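Local structure of acetoacetate decarboxylase (Sphingomonas wittichii, 5UPB) at residues T29-C34 and V237-T242; L53-V58 and A85-C90; F159-T164 and P217-G222. The protein is an acetoacetate decarboxylase-like enzyme, a lyase that probably acts through a Schiff base with its substrate, as the decarboxylases of its family do. One frame throughout, in Å; residues are numbered along the deposited sequence.

Overall arrangement
The three contacts belong to one curved run of antiparallel strands. Strand 53-65 pairs with 80-92 in interaction 2 and with 21-34 on its other edge. Strand 21-34 pairs in turn with 235-249 in interaction 1. The other edge of 235-249 pairs with 206-221, which in turn pairs with 156-166 in interaction 3. The centre of interaction 1 lies about 9 Å from the centres of both others. Interactions 2 and 3 are about 13 Å apart, centre to centre, yet they touch across the curve: A56 CB lies 3.7 Å from I219 CD1. This closing-up is consistent with the barrel-like core of the family. None of the three contacts includes a bound ligand.

Interaction 1 of 3, residues T29-C34 and V237-T242; sequences TVYLRC and VLAGVT
The Y31 ring reaches across to V241, whose CG1 lies 4.1 Å from Y31 CE2 in an oblique approach. One face of the ring carries CG2 of T29, from its own strand, offset toward the rim. Y31 CD2 is 4.3 Å from A239 CB. The hydroxyl leads out of the contact and is hydrogen-bonded to R175 N. V241 holds CG1 between its backbone N and carbonyl carbon (chi1 67°), which sets this methyl against both the ring and T29 CB. The second flat group is the R33 guanidinium. R33 is poorly ordered, so its placing is less certain. As modelled, L238 CD2 lies over one guanidinium face, 3.7 Å from R33 NH1, and the two side chains cross at about a right angle. R33 NH1 also forms a salt bridge with E236.

The two strands run antiparallel. T29 and V241 exchange two backbone bonds, and T29 N to V241 O is 2.8 Å. Y31 N donates to A239 O. Y31 O takes two donors, L238 N at 2.9 Å and, weakly, A239 N at 3.5 Å. With L238 and A239 both facing Y31, this is a classic beta bulge in strand 235-249. The bulge shifts the register by one residue, so L32 pairs with V237. The CB of L238 points toward strand 29-34, and its CD1 rests on the backbone of L32.

V30, L32 and V237 share the sheet face away from Y31. V237 CG1 is 4.0 Å from V30 CG1, and V237 CG2 is 4.1 Å from L32 CD2. P217 of strand 206-221 packs on both V30 and V237.

Interaction 2 of 3, residues L53-V58 and A85-C90; sequences LCMAYV and ALSIAC
The tight part of this contact is where A85 and L86 meet Y57 and A56. The A85 methyl sits over one face of the Y57 ring, with A85 CB 3.8 Å from the ring centroid. This is a CH-pi contact, offset toward the CZ and CE2 side of the ring. Y57 CG stands between its backbone N and carbonyl carbon (chi1 70°), which lays the ring across A85. The Y57 hydroxyl is held beyond the contact by E83. On the opposite sheet face, A56 CB meets L86 CD2 at 3.5 Å. Y57 and A85 exchange two backbone bonds.

Side-chain packing is looser toward the other end, where L53 and M55 are partly exposed. M55 CG is 4.1 Å from S87 CB, and the chain bends at chi3 beyond it. C54 SG only brushes I88 CG1, at 4.4 Å. The backbone pairing stays regular here, and S87 N donates to M55 O at 2.9 Å. At the far end L53 O accepts A89 N at 3.0 Å. A water donates to this same oxygen and to A89 O, at 2.8 Å from each, and so bridges the two strands. Beside it, L53 CB and A89 CB touch.

Strand 21-34 flanks 53-58 through backbone bonds of V30 with A56 and L32 with C54. Strand 95-105 flanks 85-90 through L86 with F102. Helix 36-42 packs L39 on C54 and I88, while L161 and F159 of strand 156-166 cover A56 and L86.

Interaction 3 of 3, residues F159-T164 and P217-G222; sequences FRLGLT and PFIELG
R160 and E220 lie side by side on one face of this strand pair, pointing the same way. R160 CB starts beside the F218 ring, 4.1 Å from F218 CE1. Further out, R160 CD passes 3.4 Å from E220 OE2. The chain bends at chi3 (65°), and R160 NH1 then turns back to the same oxygen in a salt bridge, with E220 OE2 at 3.2 Å. The oxygen lies in the guanidinium plane, but NH1 approaches from above the carboxylate plane; the two planes are 72° apart. At the tip, R160 NH2 is hydrogen-bonded to R74 O of the second subunit, so the arginine serves both the strand pair and the tetramer.

F218 lays its ring over the backbone of G162, with F218 CE2 3.5 Å from G162 CA. G162 has no side chain, which leaves room for the ring to lie this close to its backbone. L73 of the second subunit also packs on F218. With an alanine in place of F218, the G162 backbone would probably lose its cover and L73 of the second subunit its aromatic partner.

On the other face, L161 CD2 is pressed against I219 CG1 at 3.4 Å, tighter than usual for two carbons. F159 CB meets L221 CD2 at 3.8 Å. L161 and I219 both reach A56 of strand 53-65 in the interior.

Backbone bonds join R160 with E220 and G162 with F218, two in each pair. The phenylalanine folded over a cross-strand glycine in an antiparallel pair is the arrangement known as aromatic rescue of glycine.

Interaction 1 of 3, residues T29-C34 and V237-T242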
loop_
_atom_site.group_PDB
_atom_site.type_symbol
_atom_site.label_atom_id
_atom_site.label_comp_id
_atom_site.label_asym_id
_atom_site.label_seq_id
_atom_site.Cartn_x
_atom_site.Cartn_y
_atom_site.Cartn_z
ATOM N N THR A 29 11.221 -18.294 -11.248
ATOM C CA THR A 29 12.370 -17.844 -12.015
ATOM C C THR A 29 12.225 -18.182 -13.493
ATOM O O THR A 29 11.855 -19.310 -13.857
ATOM C CB THR A 29 13.650 -18.470 -11.451
ATOM O OG1 THR A 29 13.786 -18.079 -10.076
ATOM C CG2 THR A 29 14.879 -18.026 -12.228
ATOM N N VAL A 30 12.547 -17.195 -14.338
ATOM C CA VAL A 30 12.625 -17.369 -15.775
ATOM C C VAL A 30 14.030 -16.994 -16.222
ATOM O O VAL A 30 14.528 -15.899 -15.921
ATOM C CB VAL A 30 11.572 -16.546 -16.510
ATOM C CG1 VAL A 30 11.797 -16.658 -18.025
ATOM C CG2 VAL A 30 10.200 -17.028 -16.109
ATOM N N TYR A 31 14.664 -17.909 -16.925
ATOM C CA TYR A 31 15.965 -17.664 -17.507
ATOM C C TYR A 31 15.821 -17.134 -18.928
ATOM O O TYR A 31 14.921 -17.535 -19.675
ATOM C CB TYR A 31 16.784 -18.950 -17.503
ATOM C CG TYR A 31 17.060 -19.410 -16.103
ATOM C CD1 TYR A 31 17.984 -18.740 -15.298
ATOM C CD2 TYR A 31 16.423 -20.540 -15.582
ATOM C CE1 TYR A 31 18.231 -19.156 -13.988
ATOM C CE2 TYR A 31 16.672 -20.962 -14.278
ATOM C CZ TYR A 31 17.591 -20.280 -13.495
ATOM O OH TYR A 31 17.850 -20.712 -12.216
ATOM N N LEU A 32 16.686 -16.188 -19.257
ATOM C CA LEU A 32 16.671 -15.448 -20.508
ATOM C C LEU A 32 18.090 -15.309 -21.028
ATOM O O LEU A 32 19.064 -15.377 -20.271
ATOM C CB LEU A 32 16.147 -14.012 -20.339
ATOM C CG LEU A 32 14.908 -13.768 -19.526
ATOM C CD1 LEU A 32 14.822 -12.283 -19.349
ATOM C CD2 LEU A 32 13.726 -14.325 -20.271
ATOM N N ARG A 33 18.190 -14.973 -22.309
ATOM C CA ARG A 33 19.453 -14.565 -22.913
ATOM C C ARG A 33 19.203 -13.254 -23.638
ATOM O O ARG A 33 18.259 -13.155 -24.423
ATOM C CB ARG A 33 20.015 -15.612 -23.873
ATOM C CG ARG A 33 21.419 -15.258 -24.408
ATOM C CD ARG A 33 22.023 -16.381 -25.253
ATOM N NE ARG A 33 22.060 -17.656 -24.524
ATOM C CZ ARG A 33 21.437 -18.776 -24.894
ATOM N NH1 ARG A 33 20.718 -18.830 -26.014
ATOM N NH2 ARG A 33 21.545 -19.859 -24.136
ATOM N N CYS A 34 19.977 -12.234 -23.297
ATOM C CA CYS A 34 19.953 -10.950 -23.977
ATOM C C CYS A 34 21.284 -10.743 -24.674
ATOM O O CYS A 34 22.209 -11.562 -24.571
ATOM C CB CYS A 34 19.685 -9.790 -22.999
ATOM S SG CYS A 34 18.154 -9.901 -22.100
ATOM N N VAL A 237 13.749 -16.402 -24.483
ATOM C CA VAL A 237 13.273 -17.060 -23.271
ATOM C C VAL A 237 13.779 -18.498 -23.269
ATOM O O VAL A 237 13.509 -19.265 -24.192
ATOM C CB VAL A 237 11.742 -17.009 -23.190
ATOM C CG1 VAL A 237 11.280 -17.605 -21.893
ATOM C CG2 VAL A 237 11.242 -15.568 -23.326
ATOM N N LEU A 238 14.541 -18.859 -22.250
ATOM C CA LEU A 238 15.204 -20.161 -22.214
ATOM C C LEU A 238 14.441 -21.199 -21.408
ATOM O O LEU A 238 14.237 -22.318 -21.871
ATOM C CB LEU A 238 16.612 -20.009 -21.628
ATOM C CG LEU A 238 17.508 -18.988 -22.321
ATOM C CD1 LEU A 238 18.818 -18.864 -21.569
ATOM C CD2 LEU A 238 17.768 -19.392 -23.775
ATOM N N ALA A 239 14.057 -20.878 -20.182
ATOM C CA ALA A 239 13.475 -21.886 -19.309
ATOM C C ALA A 239 12.764 -21.208 -18.157
ATOM O O ALA A 239 12.987 -20.029 -17.872
ATOM C CB ALA A 239 14.552 -22.807 -18.743
ATOM N N GLY A 240 11.908 -21.969 -17.497
ATOM C CA GLY A 240 11.246 -21.484 -16.301
ATOM C C GLY A 240 11.224 -22.557 -15.237
ATOM O O GLY A 240 11.208 -23.758 -15.539
ATOM N N VAL A 241 11.268 -22.112 -13.987
ATOM C CA VAL A 241 11.262 -23.002 -12.833
ATOM C C VAL A 241 10.673 -22.269 -11.630
ATOM O O VAL A 241 10.760 -21.034 -11.522
ATOM C CB VAL A 241 12.690 -23.514 -12.532
ATOM C CG1 VAL A 241 13.561 -22.374 -12.063
ATOM C CG2 VAL A 241 12.668 -24.609 -11.508
ATOM N N THR A 242 10.028 -23.042 -10.737
ATOM C CA THR A 242 9.598 -22.564 -9.421
ATOM C C THR A 242 10.132 -23.556 -8.400
ATOM O O THR A 242 10.262 -24.756 -8.693
ATOM C CB THR A 242 8.053 -22.410 -9.316
ATOM O OG1 THR A 242 7.701 -21.751 -8.089
ATOM C CG2 THR A 242 7.324 -23.788 -9.396
#

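Interaction 2 of 3, residues L53-V58 and A85-C90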
loop_
_atom_site.group_PDB
_atom_site.type_symbol
_atom_site.label_atom_id
_atom_site.label_comp_id
_atom_site.label_asym_id
_atom_site.label_seq_id
_atom_site.Cartn_x
_atom_site.Cartn_y
_atom_site.Cartn_z
ATOM N N LEU A 53 23.284 -14.696 -20.563
ATOM C CA LEU A 53 22.321 -15.291 -19.646
ATOM C C LEU A 53 21.926 -14.274 -18.583
ATOM O O LEU A 53 22.780 -13.574 -18.040
ATOM C CB LEU A 53 22.915 -16.512 -18.957
ATOM C CG LEU A 53 22.041 -17.120 -17.841
ATOM C CD1 LEU A 53 20.703 -17.683 -18.377
ATOM C CD2 LEU A 53 22.806 -18.160 -17.052
ATOM N N CYS A 54 20.622 -14.161 -18.351
ATOM C CA CYS A 54 20.000 -13.345 -17.316
ATOM C C CYS A 54 18.978 -14.216 -16.629
ATOM O O CYS A 54 18.519 -15.212 -17.207
ATOM C CB CYS A 54 19.266 -12.087 -17.851
ATOM S SG CYS A 54 20.341 -11.077 -18.690
ATOM N N MET A 55 18.660 -13.870 -15.381
ATOM C CA MET A 55 17.549 -14.513 -14.690
ATOM C C MET A 55 16.602 -13.426 -14.206
ATOM O O MET A 55 17.039 -12.406 -13.648
ATOM C CB MET A 55 17.954 -15.397 -13.495
ATOM C CG MET A 55 18.181 -14.774 -12.224
ATOM S SD MET A 55 18.397 -16.126 -11.048
ATOM C CE MET A 55 20.066 -15.786 -10.537
ATOM N N ALA A 56 15.323 -13.616 -14.477
ATOM C CA ALA A 56 14.264 -12.836 -13.847
ATOM C C ALA A 56 13.623 -13.684 -12.751
ATOM O O ALA A 56 13.408 -14.884 -12.957
ATOM C CB ALA A 56 13.222 -12.438 -14.882
ATOM N N TYR A 57 13.399 -13.100 -11.558
ATOM C CA TYR A 57 12.643 -13.827 -10.544
ATOM C C TYR A 57 11.664 -12.937 -9.810
ATOM O O TYR A 57 11.848 -11.720 -9.684
ATOM C CB TYR A 57 13.542 -14.551 -9.506
ATOM C CG TYR A 57 14.304 -13.677 -8.528
ATOM C CD1 TYR A 57 13.677 -13.084 -7.443
ATOM C CD2 TYR A 57 15.656 -13.473 -8.679
ATOM C CE1 TYR A 57 14.393 -12.293 -6.550
ATOM C CE2 TYR A 57 16.371 -12.698 -7.796
ATOM C CZ TYR A 57 15.740 -12.110 -6.743
ATOM O OH TYR A 57 16.462 -11.359 -5.855
ATOM N N VAL A 58 10.624 -13.593 -9.305
ATOM C CA VAL A 58 9.737 -13.034 -8.298
ATOM C C VAL A 58 9.692 -14.029 -7.154
ATOM O O VAL A 58 9.476 -15.224 -7.385
ATOM C CB VAL A 58 8.309 -12.814 -8.828
ATOM C CG1 VAL A 58 7.429 -12.311 -7.706
ATOM C CG2 VAL A 58 8.331 -11.897 -10.038
ATOM N N ALA A 85 13.446 -9.317 -9.375
ATOM C CA ALA A 85 14.752 -8.889 -9.845
ATOM C C ALA A 85 15.013 -9.342 -11.263
ATOM O O ALA A 85 14.496 -10.366 -11.729
ATOM C CB ALA A 85 15.864 -9.415 -8.953
ATOM N N LEU A 86 15.886 -8.573 -11.916
ATOM C CA LEU A 86 16.525 -8.936 -13.177
ATOM C C LEU A 86 18.025 -8.953 -12.933
ATOM O O LEU A 86 18.612 -7.911 -12.606
ATOM C CB LEU A 86 16.158 -7.918 -14.263
ATOM C CG LEU A 86 14.658 -7.817 -14.526
ATOM C CD1 LEU A 86 14.298 -6.598 -15.360
ATOM C CD2 LEU A 86 14.222 -9.078 -15.248
ATOM N N SER A 87 18.642 -10.127 -13.045
ATOM C CA SER A 87 20.045 -10.317 -12.696
ATOM C C SER A 87 20.820 -10.819 -13.905
ATOM O O SER A 87 20.303 -11.595 -14.706
ATOM C CB SER A 87 20.257 -11.337 -11.531
ATOM O OG SER A 87 19.559 -10.966 -10.376
ATOM N N ILE A 88 22.100 -10.463 -13.957
ATOM C CA ILE A 88 22.957 -10.675 -15.124
ATOM C C ILE A 88 24.048 -11.673 -14.767
ATOM O O ILE A 88 24.771 -11.492 -13.779
ATOM C CB ILE A 88 23.570 -9.344 -15.588
ATOM C CG1 ILE A 88 22.444 -8.365 -15.930
ATOM C CG2 ILE A 88 24.534 -9.563 -16.761
ATOM C CD1 ILE A 88 22.908 -6.933 -16.164
ATOM N N ALA A 89 24.178 -12.724 -15.572
ATOM C CA ALA A 89 25.281 -13.653 -15.364
ATOM C C ALA A 89 26.582 -12.987 -15.789
ATOM O O ALA A 89 26.645 -12.344 -16.840
ATOM C CB ALA A 89 25.057 -14.950 -16.139
ATOM N N CYS A 90 27.612 -13.111 -14.950
ATOM C CA CYS A 90 28.875 -12.416 -15.170
ATOM C C CYS A 90 29.998 -13.162 -14.448
ATOM O O CYS A 90 29.786 -14.196 -13.801
ATOM C CB CYS A 90 28.787 -10.958 -14.724
ATOM S SG CYS A 90 28.338 -10.729 -12.991
HETATM O O HOH W 1 25.260 -12.861 -19.163
#

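Interaction 3 of 3, residues F159-T164 and P217-G222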
loop_
_atom_site.group_PDB
_atom_site.type_symbol
_atom_site.label_atom_id
_atom_site.label_comp_id
_atom_site.label_asym_id
_atom_site.label_seq_id
_atom_site.Cartn_x
_atom_site.Cartn_y
_atom_site.Cartn_z
ATOM N N PHE A 159 7.543 -5.842 -14.651
ATOM C CA PHE A 159 7.487 -7.037 -15.484
ATOM C C PHE A 159 6.529 -8.049 -14.882
ATOM O O PHE A 159 6.077 -7.912 -13.743
ATOM C CB PHE A 159 8.877 -7.649 -15.720
ATOM C CG PHE A 159 9.563 -8.217 -14.503
ATOM C CD1 PHE A 159 9.410 -9.563 -14.148
ATOM C CD2 PHE A 159 10.422 -7.428 -13.744
ATOM C CE1 PHE A 159 10.083 -10.098 -13.050
ATOM C CE2 PHE A 159 11.092 -7.957 -12.639
ATOM C CZ PHE A 159 10.924 -9.319 -12.304
ATOM N N ARG A 160 6.105 -8.975 -15.737
ATOM C CA ARG A 160 5.256 -10.087 -15.351
ATOM C C ARG A 160 5.979 -11.385 -15.692
ATOM O O ARG A 160 6.660 -11.456 -16.712
ATOM C CB ARG A 160 3.926 -10.079 -16.090
ATOM C CG ARG A 160 3.222 -8.746 -16.083
ATOM C CD ARG A 160 2.192 -8.689 -17.197
ATOM N NE ARG A 160 1.107 -9.647 -16.995
ATOM C CZ ARG A 160 0.244 -9.979 -17.947
ATOM N NH1 ARG A 160 0.357 -9.458 -19.168
ATOM N NH2 ARG A 160 -0.725 -10.832 -17.681
ATOM N N LEU A 161 5.830 -12.383 -14.833
ATOM C CA LEU A 161 6.405 -13.715 -15.022
ATOM C C LEU A 161 5.343 -14.758 -14.749
ATOM O O LEU A 161 4.460 -14.560 -13.910
ATOM C CB LEU A 161 7.527 -14.049 -14.061
ATOM C CG LEU A 161 8.850 -13.338 -14.065
ATOM C CD1 LEU A 161 9.732 -14.073 -13.061
ATOM C CD2 LEU A 161 9.438 -13.331 -15.460
ATOM N N GLY A 162 5.485 -15.904 -15.413
ATOM C CA GLY A 162 4.576 -17.001 -15.152
ATOM C C GLY A 162 5.198 -18.313 -15.575
ATOM O O GLY A 162 6.191 -18.356 -16.307
ATOM N N LEU A 163 4.598 -19.390 -15.094
ATOM C CA LEU A 163 5.058 -20.752 -15.379
ATOM C C LEU A 163 3.845 -21.661 -15.449
ATOM O O LEU A 163 2.998 -21.616 -14.552
ATOM C CB LEU A 163 5.982 -21.246 -14.263
ATOM C CG LEU A 163 6.634 -22.587 -14.490
ATOM C CD1 LEU A 163 7.637 -22.468 -15.627
ATOM C CD2 LEU A 163 7.299 -23.028 -13.198
ATOM N N THR A 164 3.774 -22.500 -16.493
ATOM C CA THR A 164 2.855 -23.637 -16.515
ATOM C C THR A 164 3.717 -24.877 -16.298
ATOM O O THR A 164 4.568 -25.197 -17.132
ATOM C CB THR A 164 2.097 -23.756 -17.828
ATOM O OG1 THR A 164 1.350 -22.566 -18.065
ATOM C CG2 THR A 164 1.137 -24.934 -17.757
ATOM N N PRO A 217 7.647 -21.223 -19.487
ATOM C CA PRO A 217 7.674 -19.891 -18.881
ATOM C C PRO A 217 7.039 -18.824 -19.751
ATOM O O PRO A 217 6.884 -18.967 -20.959
ATOM C CB PRO A 217 9.169 -19.601 -18.740
ATOM C CG PRO A 217 9.781 -20.312 -19.927
ATOM C CD PRO A 217 8.943 -21.583 -20.097
ATOM N N PHE A 218 6.739 -17.697 -19.120
ATOM C CA PHE A 218 6.482 -16.502 -19.895
ATOM C C PHE A 218 6.978 -15.323 -19.085
ATOM O O PHE A 218 7.056 -15.376 -17.858
ATOM C CB PHE A 218 5.006 -16.335 -20.274
ATOM C CG PHE A 218 4.239 -15.442 -19.361
ATOM C CD1 PHE A 218 4.297 -14.068 -19.473
ATOM C CD2 PHE A 218 3.425 -15.999 -18.404
ATOM C CE1 PHE A 218 3.578 -13.256 -18.604
ATOM C CE2 PHE A 218 2.708 -15.206 -17.533
ATOM C CZ PHE A 218 2.782 -13.827 -17.636
ATOM N N ILE A 219 7.399 -14.299 -19.800
ATOM C CA ILE A 219 7.831 -13.071 -19.175
ATOM C C ILE A 219 7.342 -11.941 -20.072
ATOM O O ILE A 219 7.357 -12.059 -21.300
ATOM C CB ILE A 219 9.361 -13.053 -18.983
ATOM C CG1 ILE A 219 9.803 -11.693 -18.449
ATOM C CG2 ILE A 219 10.061 -13.368 -20.299
ATOM C CD1 ILE A 219 11.225 -11.716 -17.929
ATOM N N GLU A 220 6.949 -10.832 -19.469
ATOM C CA GLU A 220 6.526 -9.671 -20.244
ATOM C C GLU A 220 7.093 -8.473 -19.519
ATOM O O GLU A 220 6.729 -8.216 -18.370
ATOM C CB GLU A 220 4.999 -9.574 -20.375
ATOM C CG GLU A 220 4.501 -8.299 -21.066
ATOM C CD GLU A 220 3.000 -8.194 -21.070
ATOM O OE1 GLU A 220 2.366 -8.946 -21.832
ATOM O OE2 GLU A 220 2.457 -7.373 -20.301
ATOM N N LEU A 221 8.017 -7.786 -20.183
ATOM C CA LEU A 221 8.623 -6.603 -19.616
ATOM C C LEU A 221 7.708 -5.411 -19.872
ATOM O O LEU A 221 7.144 -5.265 -20.958
ATOM C CB LEU A 221 9.987 -6.380 -20.258
ATOM C CG LEU A 221 11.048 -7.428 -19.948
ATOM C CD1 LEU A 221 12.221 -7.224 -20.880
ATOM C CD2 LEU A 221 11.492 -7.362 -18.496
ATOM N N GLY A 222 7.615 -4.522 -18.890
ATOM C CA GLY A 222 6.943 -3.250 -19.043
ATOM C C GLY A 222 7.897 -2.127 -19.395
ATOM O O GLY A 222 9.025 -2.343 -19.854
#